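Local atomic coordinates of WipB (Legionella pneumophila, PDB entry 5NNY), a protein that acts as a translocated serine/threonine phosphatase that targets the host lysosomal nutrient-sensing machinery, its phosphatase domain being the part described here. Residues M8-A13 / R92-E97; N14-L19 / A36-I41; Q74-I79 / I108-Q113; Q81-N86 / Y116-D121. All blocks are in the same frame, centred on the assembly; numbering follows the deposited sequence.

Contact 1. Residues M8-A13 / R92-E97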
# COMPACT_ATOMS: atom_id res chain seq x y z
N MET A 8 8.90 -2.04 -6.69
CA MET A 8 8.21 -0.95 -7.34
C MET A 8 8.31 0.31 -6.51
O MET A 8 8.15 0.26 -5.29
CB MET A 8 6.73 -1.29 -7.55
CG MET A 8 6.51 -2.54 -8.34
SD MET A 8 4.84 -2.53 -8.97
CE MET A 8 4.83 -4.11 -9.83
N GLY A 9 8.54 1.44 -7.17
CA GLY A 9 8.51 2.71 -6.50
C GLY A 9 7.10 3.09 -6.09
O GLY A 9 6.16 2.30 -6.13
N ASP A 10 6.96 4.34 -5.65
CA ASP A 10 5.65 4.85 -5.24
C ASP A 10 4.76 4.98 -6.47
O ASP A 10 5.04 5.79 -7.36
CB ASP A 10 5.79 6.18 -4.52
CG ASP A 10 6.31 6.01 -3.10
OD1 ASP A 10 5.78 5.16 -2.35
OD2 ASP A 10 7.28 6.72 -2.74
N LEU A 11 3.69 4.19 -6.51
CA LEU A 11 2.80 4.16 -7.68
C LEU A 11 1.86 5.34 -7.75
O LEU A 11 1.34 5.63 -8.84
CB LEU A 11 1.99 2.86 -7.68
CG LEU A 11 2.83 1.60 -7.87
CD1 LEU A 11 2.03 0.38 -7.46
CD2 LEU A 11 3.28 1.50 -9.33
N HIS A 12 1.59 6.00 -6.62
CA HIS A 12 0.59 7.07 -6.54
C HIS A 12 -0.75 6.62 -7.13
O HIS A 12 -1.42 7.37 -7.86
CB HIS A 12 1.10 8.34 -7.20
CG HIS A 12 2.39 8.82 -6.61
ND1 HIS A 12 2.50 9.14 -5.27
CD2 HIS A 12 3.63 8.96 -7.14
CE1 HIS A 12 3.75 9.49 -5.01
NE2 HIS A 12 4.45 9.38 -6.13
N ALA A 13 -1.12 5.38 -6.83
CA ALA A 13 -2.40 4.80 -7.24
C ALA A 13 -2.59 4.79 -8.76
O ALA A 13 -3.71 4.83 -9.25
CB ALA A 13 -3.57 5.51 -6.57
N ARG A 92 7.70 -6.44 -4.59
CA ARG A 92 7.61 -5.57 -3.43
C ARG A 92 7.08 -4.21 -3.86
O ARG A 92 7.69 -3.55 -4.71
CB ARG A 92 8.97 -5.39 -2.74
CG ARG A 92 9.49 -6.59 -2.01
CD ARG A 92 10.74 -6.23 -1.17
NE ARG A 92 11.21 -7.38 -0.40
CZ ARG A 92 12.03 -8.31 -0.89
NH1 ARG A 92 12.45 -8.19 -2.13
NH2 ARG A 92 12.40 -9.34 -0.14
N LEU A 93 5.97 -3.79 -3.26
CA LEU A 93 5.44 -2.45 -3.47
C LEU A 93 5.91 -1.54 -2.33
O LEU A 93 5.51 -1.71 -1.18
CB LEU A 93 3.91 -2.48 -3.54
CG LEU A 93 3.24 -2.96 -4.84
CD1 LEU A 93 3.63 -4.38 -5.25
CD2 LEU A 93 1.69 -2.85 -4.74
N ILE A 94 6.75 -0.56 -2.66
CA ILE A 94 7.26 0.36 -1.64
C ILE A 94 6.15 1.28 -1.12
O ILE A 94 6.30 1.91 -0.07
CB ILE A 94 8.47 1.13 -2.21
CG1 ILE A 94 9.56 1.30 -1.15
CG2 ILE A 94 8.07 2.46 -2.81
CD1 ILE A 94 10.50 0.12 -1.05
N GLY A 95 5.01 1.34 -1.82
CA GLY A 95 3.81 1.88 -1.23
C GLY A 95 3.10 2.83 -2.18
O GLY A 95 3.32 2.85 -3.39
N ASP A 96 2.22 3.63 -1.57
CA ASP A 96 1.39 4.60 -2.28
C ASP A 96 0.61 3.93 -3.41
O ASP A 96 0.32 4.55 -4.43
CB ASP A 96 2.22 5.76 -2.81
CG ASP A 96 2.79 6.63 -1.70
OD1 ASP A 96 2.53 6.35 -0.52
OD2 ASP A 96 3.50 7.60 -2.02
N GLU A 97 0.26 2.66 -3.22
CA GLU A 97 -0.53 1.96 -4.23
C GLU A 97 -2.03 2.30 -4.13
O GLU A 97 -2.78 2.03 -5.10
CB GLU A 97 -0.28 0.44 -4.11
CG GLU A 97 -0.94 -0.26 -2.92
CD GLU A 97 -0.47 0.21 -1.56
OE1 GLU A 97 -1.30 0.26 -0.62
OE2 GLU A 97 0.73 0.56 -1.41
O HOH W 1 4.60 0.62 -4.72

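Contact 2. Residues N14-L19 / A36-I41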
# COMPACT_ATOMS: atom_id res chain seq x y z
N ASN A 14 -1.50 4.73 -9.52
CA ASN A 14 -1.57 4.73 -10.98
C ASN A 14 -1.69 3.27 -11.41
O ASN A 14 -0.69 2.54 -11.44
CB ASN A 14 -0.36 5.43 -11.58
CG ASN A 14 -0.40 5.52 -13.11
OD1 ASN A 14 -1.09 4.75 -13.77
ND2 ASN A 14 0.36 6.45 -13.67
N ALA A 15 -2.91 2.84 -11.74
CA ALA A 15 -3.13 1.43 -12.04
C ALA A 15 -2.49 1.03 -13.36
O ALA A 15 -2.09 -0.12 -13.52
CB ALA A 15 -4.64 1.12 -12.02
N LEU A 16 -2.37 1.97 -14.30
CA LEU A 16 -1.74 1.65 -15.59
C LEU A 16 -0.24 1.48 -15.43
O LEU A 16 0.36 0.58 -16.02
CB LEU A 16 -2.02 2.74 -16.62
CG LEU A 16 -1.36 2.60 -18.01
CD1 LEU A 16 -1.70 1.28 -18.75
CD2 LEU A 16 -1.71 3.81 -18.88
N LEU A 17 0.38 2.35 -14.63
CA LEU A 17 1.78 2.16 -14.28
C LEU A 17 2.00 0.80 -13.64
O LEU A 17 2.92 0.06 -14.03
CB LEU A 17 2.24 3.29 -13.36
CG LEU A 17 3.64 3.20 -12.74
CD1 LEU A 17 4.76 3.07 -13.78
CD2 LEU A 17 3.87 4.39 -11.82
N PHE A 18 1.15 0.44 -12.66
CA PHE A 18 1.18 -0.89 -12.05
C PHE A 18 1.08 -1.99 -13.10
O PHE A 18 1.89 -2.92 -13.11
CB PHE A 18 0.06 -1.01 -11.01
CG PHE A 18 0.19 -2.19 -10.07
CD1 PHE A 18 1.42 -2.70 -9.72
CD2 PHE A 18 -0.94 -2.78 -9.54
CE1 PHE A 18 1.51 -3.78 -8.85
CE2 PHE A 18 -0.86 -3.86 -8.67
CZ PHE A 18 0.38 -4.37 -8.33
N LEU A 19 0.08 -1.90 -13.98
CA LEU A 19 -0.04 -2.87 -15.07
C LEU A 19 1.24 -2.93 -15.91
O LEU A 19 1.71 -4.02 -16.25
CB LEU A 19 -1.23 -2.52 -15.96
CG LEU A 19 -1.53 -3.60 -17.01
CD1 LEU A 19 -2.35 -4.71 -16.39
CD2 LEU A 19 -2.28 -3.04 -18.21
N ALA A 36 -4.46 -2.02 -24.52
CA ALA A 36 -4.90 -0.73 -25.05
C ALA A 36 -6.25 -0.35 -24.48
O ALA A 36 -6.49 0.82 -24.15
CB ALA A 36 -4.95 -0.75 -26.58
N LYS A 37 -7.16 -1.33 -24.36
CA LYS A 37 -8.44 -1.07 -23.70
C LYS A 37 -8.22 -0.59 -22.27
O LYS A 37 -8.89 0.35 -21.81
CB LYS A 37 -9.32 -2.32 -23.71
CG LYS A 37 -10.04 -2.63 -25.05
CD LYS A 37 -10.86 -3.93 -24.93
CE LYS A 37 -11.77 -4.21 -26.13
NZ LYS A 37 -11.01 -4.48 -27.39
N PHE A 38 -7.30 -1.23 -21.54
CA PHE A 38 -7.02 -0.84 -20.15
C PHE A 38 -6.55 0.62 -20.09
O PHE A 38 -7.07 1.42 -19.28
CB PHE A 38 -5.96 -1.78 -19.57
CG PHE A 38 -5.72 -1.62 -18.09
CD1 PHE A 38 -5.09 -0.50 -17.57
CD2 PHE A 38 -6.04 -2.66 -17.23
CE1 PHE A 38 -4.83 -0.39 -16.22
CE2 PHE A 38 -5.80 -2.57 -15.88
CZ PHE A 38 -5.19 -1.43 -15.36
N ALA A 39 -5.57 0.97 -20.93
CA ALA A 39 -5.06 2.34 -20.93
C ALA A 39 -6.16 3.34 -21.30
O ALA A 39 -6.22 4.44 -20.73
CB ALA A 39 -3.88 2.48 -21.89
N GLU A 40 -7.02 2.98 -22.26
CA GLU A 40 -8.14 3.84 -22.64
C GLU A 40 -9.09 4.09 -21.46
O GLU A 40 -9.53 5.22 -21.24
CB GLU A 40 -8.94 3.21 -23.79
CG GLU A 40 -9.95 4.20 -24.39
CD GLU A 40 -10.59 3.70 -25.66
OE1 GLU A 40 -10.12 2.69 -26.22
OE2 GLU A 40 -11.59 4.34 -26.07
N ILE A 41 -9.46 3.03 -20.74
CA ILE A 41 -10.33 3.21 -19.58
C ILE A 41 -9.63 4.06 -18.54
O ILE A 41 -10.22 4.98 -17.96
CB ILE A 41 -10.75 1.84 -19.01
CG1 ILE A 41 -11.80 1.16 -19.93
CG2 ILE A 41 -11.29 1.98 -17.58
CD1 ILE A 41 -12.10 -0.30 -19.57

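Contact 3. Residues Q74-I79 / I108-Q113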
# COMPACT_ATOMS: atom_id res chain seq x y z
N GLN A 74 -16.61 -3.37 -17.78
CA GLN A 74 -15.59 -3.62 -18.78
C GLN A 74 -14.22 -3.74 -18.13
O GLN A 74 -13.39 -4.57 -18.56
CB GLN A 74 -15.56 -2.53 -19.87
CG GLN A 74 -14.59 -2.99 -20.98
CD GLN A 74 -14.39 -2.06 -22.15
OE1 GLN A 74 -14.81 -0.91 -22.16
NE2 GLN A 74 -13.73 -2.57 -23.18
N TYR A 75 -13.95 -2.93 -17.11
CA TYR A 75 -12.69 -3.07 -16.39
C TYR A 75 -12.54 -4.48 -15.83
O TYR A 75 -11.48 -5.10 -15.96
CB TYR A 75 -12.59 -2.03 -15.26
CG TYR A 75 -11.25 -2.11 -14.57
CD1 TYR A 75 -10.12 -1.55 -15.16
CD2 TYR A 75 -11.11 -2.79 -13.36
CE1 TYR A 75 -8.88 -1.63 -14.55
CE2 TYR A 75 -9.85 -2.88 -12.76
CZ TYR A 75 -8.75 -2.29 -13.36
OH TYR A 75 -7.51 -2.37 -12.78
N ASN A 76 -13.60 -4.99 -15.19
CA ASN A 76 -13.52 -6.33 -14.61
C ASN A 76 -13.42 -7.41 -15.68
O ASN A 76 -12.83 -8.47 -15.44
CB ASN A 76 -14.73 -6.58 -13.69
CG ASN A 76 -14.66 -5.77 -12.41
OD1 ASN A 76 -13.61 -5.23 -12.05
ND2 ASN A 76 -15.78 -5.69 -11.70
N ALA A 77 -13.99 -7.17 -16.87
CA ALA A 77 -13.78 -8.09 -17.99
C ALA A 77 -12.32 -8.12 -18.42
O ALA A 77 -11.80 -9.16 -18.83
CB ALA A 77 -14.68 -7.70 -19.17
N LEU A 78 -11.64 -6.96 -18.38
CA LEU A 78 -10.22 -6.96 -18.70
C LEU A 78 -9.42 -7.71 -17.64
O LEU A 78 -8.53 -8.51 -17.97
CB LEU A 78 -9.71 -5.53 -18.85
CG LEU A 78 -10.26 -4.69 -20.01
CD1 LEU A 78 -9.70 -3.27 -19.99
CD2 LEU A 78 -9.97 -5.36 -21.35
N ILE A 79 -9.73 -7.48 -16.36
CA ILE A 79 -9.04 -8.19 -15.29
C ILE A 79 -9.18 -9.70 -15.47
O ILE A 79 -8.23 -10.47 -15.24
CB ILE A 79 -9.59 -7.74 -13.92
CG1 ILE A 79 -9.31 -6.25 -13.69
CG2 ILE A 79 -9.03 -8.62 -12.79
CD1 ILE A 79 -7.81 -5.87 -13.59
N ILE A 108 -6.64 -0.66 -8.79
CA ILE A 108 -5.51 -1.39 -8.22
C ILE A 108 -6.00 -2.47 -7.28
O ILE A 108 -5.37 -3.53 -7.16
CB ILE A 108 -4.52 -0.40 -7.55
CG1 ILE A 108 -3.67 0.25 -8.65
CG2 ILE A 108 -3.63 -1.09 -6.51
CD1 ILE A 108 -2.49 1.03 -8.20
N LEU A 109 -7.14 -2.26 -6.63
CA LEU A 109 -7.68 -3.31 -5.76
C LEU A 109 -8.01 -4.57 -6.54
O LEU A 109 -7.76 -5.69 -6.07
CB LEU A 109 -8.92 -2.81 -5.02
CG LEU A 109 -8.70 -1.81 -3.87
CD1 LEU A 109 -10.04 -1.31 -3.32
CD2 LEU A 109 -7.87 -2.47 -2.77
N LYS A 110 -8.57 -4.41 -7.74
CA LYS A 110 -8.89 -5.56 -8.58
C LYS A 110 -7.63 -6.23 -9.09
O LYS A 110 -7.60 -7.45 -9.26
CB LYS A 110 -9.77 -5.16 -9.76
CG LYS A 110 -11.20 -4.79 -9.37
CD LYS A 110 -11.84 -5.85 -8.49
CE LYS A 110 -12.71 -6.82 -9.29
NZ LYS A 110 -13.16 -7.98 -8.44
N LEU A 111 -6.59 -5.43 -9.37
CA LEU A 111 -5.32 -6.00 -9.80
C LEU A 111 -4.68 -6.82 -8.69
O LEU A 111 -4.19 -7.93 -8.93
CB LEU A 111 -4.36 -4.90 -10.27
CG LEU A 111 -4.59 -4.46 -11.72
CD1 LEU A 111 -3.77 -3.24 -12.04
CD2 LEU A 111 -4.25 -5.60 -12.71
N LEU A 112 -4.65 -6.28 -7.47
CA LEU A 112 -4.15 -7.03 -6.33
C LEU A 112 -4.93 -8.33 -6.15
O LEU A 112 -4.34 -9.38 -5.85
CB LEU A 112 -4.21 -6.19 -5.06
CG LEU A 112 -3.35 -4.93 -5.03
CD1 LEU A 112 -3.54 -4.13 -3.73
CD2 LEU A 112 -1.86 -5.29 -5.25
N GLN A 113 -6.25 -8.28 -6.28
CA GLN A 113 -7.07 -9.49 -6.11
C GLN A 113 -6.70 -10.56 -7.14
O GLN A 113 -6.57 -11.75 -6.79
CB GLN A 113 -8.54 -9.12 -6.22
CG GLN A 113 -9.52 -10.26 -5.96
CD GLN A 113 -10.95 -9.74 -6.05
OE1 GLN A 113 -11.28 -9.04 -7.00
NE2 GLN A 113 -11.77 -10.06 -5.06

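Contact 4. Residues Q81-N86 / Y116-D121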
# COMPACT_ATOMS: atom_id res chain seq x y z
N GLN A 81 -9.28 -11.36 -18.05
CA GLN A 81 -8.44 -11.81 -19.15
C GLN A 81 -6.95 -11.63 -18.87
O GLN A 81 -6.14 -11.78 -19.80
CB GLN A 81 -8.83 -11.08 -20.42
CG GLN A 81 -10.25 -11.38 -20.86
CD GLN A 81 -10.63 -10.61 -22.10
OE1 GLN A 81 -10.18 -10.94 -23.19
NE2 GLN A 81 -11.45 -9.56 -21.92
N ILE A 82 -6.57 -11.28 -17.65
CA ILE A 82 -5.18 -11.16 -17.25
C ILE A 82 -4.76 -12.50 -16.65
O ILE A 82 -5.50 -13.09 -15.86
CB ILE A 82 -4.98 -10.01 -16.25
CG1 ILE A 82 -5.18 -8.66 -16.96
CG2 ILE A 82 -3.62 -10.10 -15.59
CD1 ILE A 82 -5.20 -7.43 -16.00
N LYS A 83 -3.61 -13.00 -17.07
CA LYS A 83 -3.07 -14.25 -16.55
C LYS A 83 -1.74 -13.97 -15.87
O LYS A 83 -0.88 -13.31 -16.43
CB LYS A 83 -2.88 -15.30 -17.65
CG LYS A 83 -3.03 -16.71 -17.10
CD LYS A 83 -2.26 -17.73 -17.91
CE LYS A 83 -2.34 -19.09 -17.22
NZ LYS A 83 -2.34 -18.94 -15.74
N ILE A 84 -1.60 -14.49 -14.65
CA ILE A 84 -0.32 -14.48 -13.96
C ILE A 84 0.51 -15.61 -14.54
O ILE A 84 0.05 -16.76 -14.60
CB ILE A 84 -0.50 -14.63 -12.44
CG1 ILE A 84 -0.85 -13.28 -11.80
CG2 ILE A 84 0.76 -15.16 -11.79
CD1 ILE A 84 -2.16 -12.65 -12.28
N ILE A 85 1.70 -15.29 -15.04
CA ILE A 85 2.59 -16.26 -15.67
C ILE A 85 3.83 -16.53 -14.85
O ILE A 85 4.64 -17.39 -15.25
CB ILE A 85 3.00 -15.81 -17.09
CG1 ILE A 85 3.78 -14.50 -17.02
CG2 ILE A 85 1.77 -15.65 -17.95
CD1 ILE A 85 4.29 -14.00 -18.35
N ASN A 86 4.03 -15.83 -13.74
CA ASN A 86 5.18 -16.05 -12.87
C ASN A 86 4.72 -15.92 -11.43
O ASN A 86 4.36 -14.83 -10.99
CB ASN A 86 6.31 -15.06 -13.16
CG ASN A 86 7.62 -15.46 -12.49
OD1 ASN A 86 7.61 -16.08 -11.43
ND2 ASN A 86 8.74 -15.15 -13.12
N TYR A 116 -3.37 -12.13 -6.23
CA TYR A 116 -3.50 -13.07 -5.13
C TYR A 116 -4.20 -14.35 -5.58
O TYR A 116 -3.72 -15.47 -5.32
CB TYR A 116 -4.26 -12.39 -3.97
CG TYR A 116 -4.83 -13.33 -2.92
CD1 TYR A 116 -4.01 -13.89 -1.95
CD2 TYR A 116 -6.19 -13.66 -2.91
CE1 TYR A 116 -4.52 -14.75 -0.99
CE2 TYR A 116 -6.71 -14.53 -1.95
CZ TYR A 116 -5.86 -15.06 -0.99
OH TYR A 116 -6.35 -15.92 -0.03
N ASP A 117 -5.33 -14.21 -6.28
CA ASP A 117 -6.12 -15.37 -6.68
C ASP A 117 -5.35 -16.30 -7.61
O ASP A 117 -5.61 -17.50 -7.62
CB ASP A 117 -7.42 -14.92 -7.34
CG ASP A 117 -8.34 -16.07 -7.67
OD1 ASP A 117 -8.69 -16.82 -6.73
OD2 ASP A 117 -8.71 -16.22 -8.85
N GLN A 118 -4.40 -15.78 -8.38
CA GLN A 118 -3.62 -16.62 -9.28
C GLN A 118 -2.23 -16.94 -8.74
O GLN A 118 -1.40 -17.44 -9.50
CB GLN A 118 -3.51 -15.94 -10.65
CG GLN A 118 -4.87 -15.73 -11.31
CD GLN A 118 -4.74 -15.23 -12.73
OE1 GLN A 118 -3.93 -15.75 -13.51
NE2 GLN A 118 -5.52 -14.21 -13.07
N GLY A 119 -1.96 -16.65 -7.47
CA GLY A 119 -0.78 -17.16 -6.81
C GLY A 119 0.49 -16.36 -6.96
O GLY A 119 1.57 -16.91 -6.72
N ALA A 120 0.42 -15.10 -7.36
CA ALA A 120 1.62 -14.28 -7.42
C ALA A 120 2.12 -13.97 -6.01
O ALA A 120 1.36 -13.96 -5.04
CB ALA A 120 1.38 -12.99 -8.20
N ASP A 121 3.42 -13.77 -5.90
CA ASP A 121 4.06 -13.47 -4.62
C ASP A 121 4.29 -11.96 -4.54
O ASP A 121 5.04 -11.42 -5.36
CB ASP A 121 5.38 -14.24 -4.51
CG ASP A 121 5.97 -14.18 -3.11
OD1 ASP A 121 5.24 -13.80 -2.16
OD2 ASP A 121 7.16 -14.52 -2.96
O HOH W 2 4.95 -13.58 -8.50

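Contact 1. Residues M8-A13 / R92-E97
M8 and L93 form a parallel bridge at one edge of the mixed central sheet. M8 N donates to R92 O at 2.8 Å with an almost straight N-H...O angle of 175°, and I94 N returns a bond to M8 O at 3.1 Å. Beyond this pair the two segments stay together as loops. Water 1 donates to G9 O and accepts from G95 N, linking the segments between the bridge and the next, weak direct bond, L11 N to G95 O. The side chain of D10 can be followed outward against D96. Its CB lies 3.7 Å from D96 OD2. CG is nearer, 3.4 Å from D96 OD2; with CG beside the backbone N and anti to the carbonyl carbon (chi1 -76°), the carboxylate lies over that of D96. OD1 is also 3.4 Å from D96 OD2, two acceptors that are not hydrogen-bonded, while OD2 keeps 3.9 Å from the same D96 OD2. The two carboxylate planes are stacked, 24° apart. G9-D10-L11-H12 fits the GDxH signature of calcineurin-like phosphoesterases, and G95-D96 begins a variant of the second, GDxxDR, with one extra residue before D100. In relatives such aspartates and histidine ligate a pair of metal ions, and the clustering here is consistent with such a site. H12 joins it alongside D96, its CE1 3.5 Å from D96 OD2, while ND1 is hydrogen-bonded to D100 OD2. H209, whose ND1 donates to I94 O, also touches D10 and D96. A13 N donates to D96 O at 2.9 Å.

Contact 2. Residues N14-L19 / A36-I41
L19 and F38 meet from opposite directions, the leucine methyl resting on the phenyl face. L19 CD2 is 3.8 Å from the centroid of the F38 ring and only 15° off the ring normal, which meets the geometry of a CH-pi contact. CG stands anti to the backbone N on both residues (chi1 -172° for L19), which carries the isobutyl group and the ring toward each other. The second methyl of L19 extends along the same ring, CD1 lying 4.1 Å from F38 CE2. The far end of the ring probes the opposing backbone: F38 CE1 is 3.8 Å from L16 CA, and F38 CZ is 3.8 Å from A15 O. L16 slides past F38 in the opposite sense, and its fork straddles the neighbouring residue, with L16 CD2 3.9 Å from A39 CB and CD1 shared between A39 CB and F38 CD1. The F38 ring also meets that of Y75 in helix 64-79. Helix 15-24 is capped by N14, whose OD1 accepts from L17 N at 2.9 Å, the donor standing above the carbonyl plane of the amide. The axes of 15-19 and 36-41 approach to 10.2 Å and run nearly antiparallel, at 159°. Such apolar packing joins helix 15-24, which follows directly on the GDxH loop as in calcineurin-like phosphoesterases, to the next helix of the chain.

Contact 3. Residues Q74-I79 / I108-Q113
K110 NZ, at the tip of the lysine that lies against N76, Y75 and I79, is gripped twice: it donates to Q113 OE1 at 2.6 Å, in the carbonyl plane of that amide, and forms a salt bridge with E177 of helix 175-186. The setting is a pair of nearly parallel packed helices. The axes of 74-79 and 108-113 come within 10.5 Å, with a signed crossing angle of -25°, and helix 64-79 belongs to a region predicted as coiled coil. The lysine chain is bent twice, at chi2 and again at chi3 (-97°, away from a staggered value), and this turns it forward along its own helix, toward Q113. The bend brings its CE within 3.3 Å of N76 OD1, so the asparagine oxygen meets a carbon next to the ammonium and not the ammonium itself; N76 ND2 is turned to another partner, donating to Y106 OH. The Y75 ring turns its edge to the lysine, K110 CB lying 3.8 Å from Y75 CE2 and close to the ring plane. With CG anti to the backbone N, the ring extends far enough for its OH to bond F107 O, just before 108-113, while the same Y75 OH rests 3.7 Å from L111 CG. One turn on from Y75, I79 crosses L111 at about a right angle, its CD1 3.7 Å from L111 CD2.

Contact 4. Residues Q81-N86 / Y116-D121
A Schellman motif ends helix 105-117, and the residue just before its glycine, Q118, grips the chain at I82-I84. G119, with positive phi, is the C-prime residue: G119 N bonds Y116 O at 3.0 Å and A120 N turns back to L115 O. Q118, the first residue to leave helical angles, sends its side chain across, extended beyond CG (chi2 -173°), and the amide arrives alongside the strand. Q118 NE2 donates to I82 O at 3.0 Å and 176°, the acceptor lying practically in the amide plane. I84 N donates to Q118 OE1 at 2.9 Å and 174°, from above the carbonyl plane. One amide thus binds backbone groups on either side of K83, much as a neighbouring strand would; strand 83-84 is meanwhile paired with strand 28-29 in a small antiparallel sheet, through K83 and A29. Both bonds together fix the rotation of the glutamine amide. The Q118 side chain packs on I84: Q118 CB is 3.7 Å from I84 CB, and I84 CD1 lies 3.7 Å from the amide carbon, Q118 CD. I84 CG1 reaches on to A120 CB at 4.2 Å, and L115 adjoins both side chains from within the helix. At the N86-D121 end, water 2 bridges the segments, donating to N86 O at 2.8 Å and accepting from D121 N at 3.0 Å.

Overall arrangement
Contact 1 holds the probable metal-binding loops, and the other three join helices and a short strand around helices 15-24 and 105-117. Contact 2 is nested within the loop that contact 1 closes, their centres 15 Å apart, and F18 joins them: its CE1 is 3.5 Å from M8 CE. Contacts 2 and 3 are nearest, with centres 10 Å apart, sharing the meeting of F38 CE2 and Y75 CE1 at 3.5 Å. Contacts 3 and 4 both use helix 105-117; I82 CD1 lies 3.9 Å from L111 CD2 and 4.0 Å from L19 CD1, which ties contact 4 to contacts 3 and 2. Contact 4 is about 19 Å from contact 1, centre to centre, without touching it.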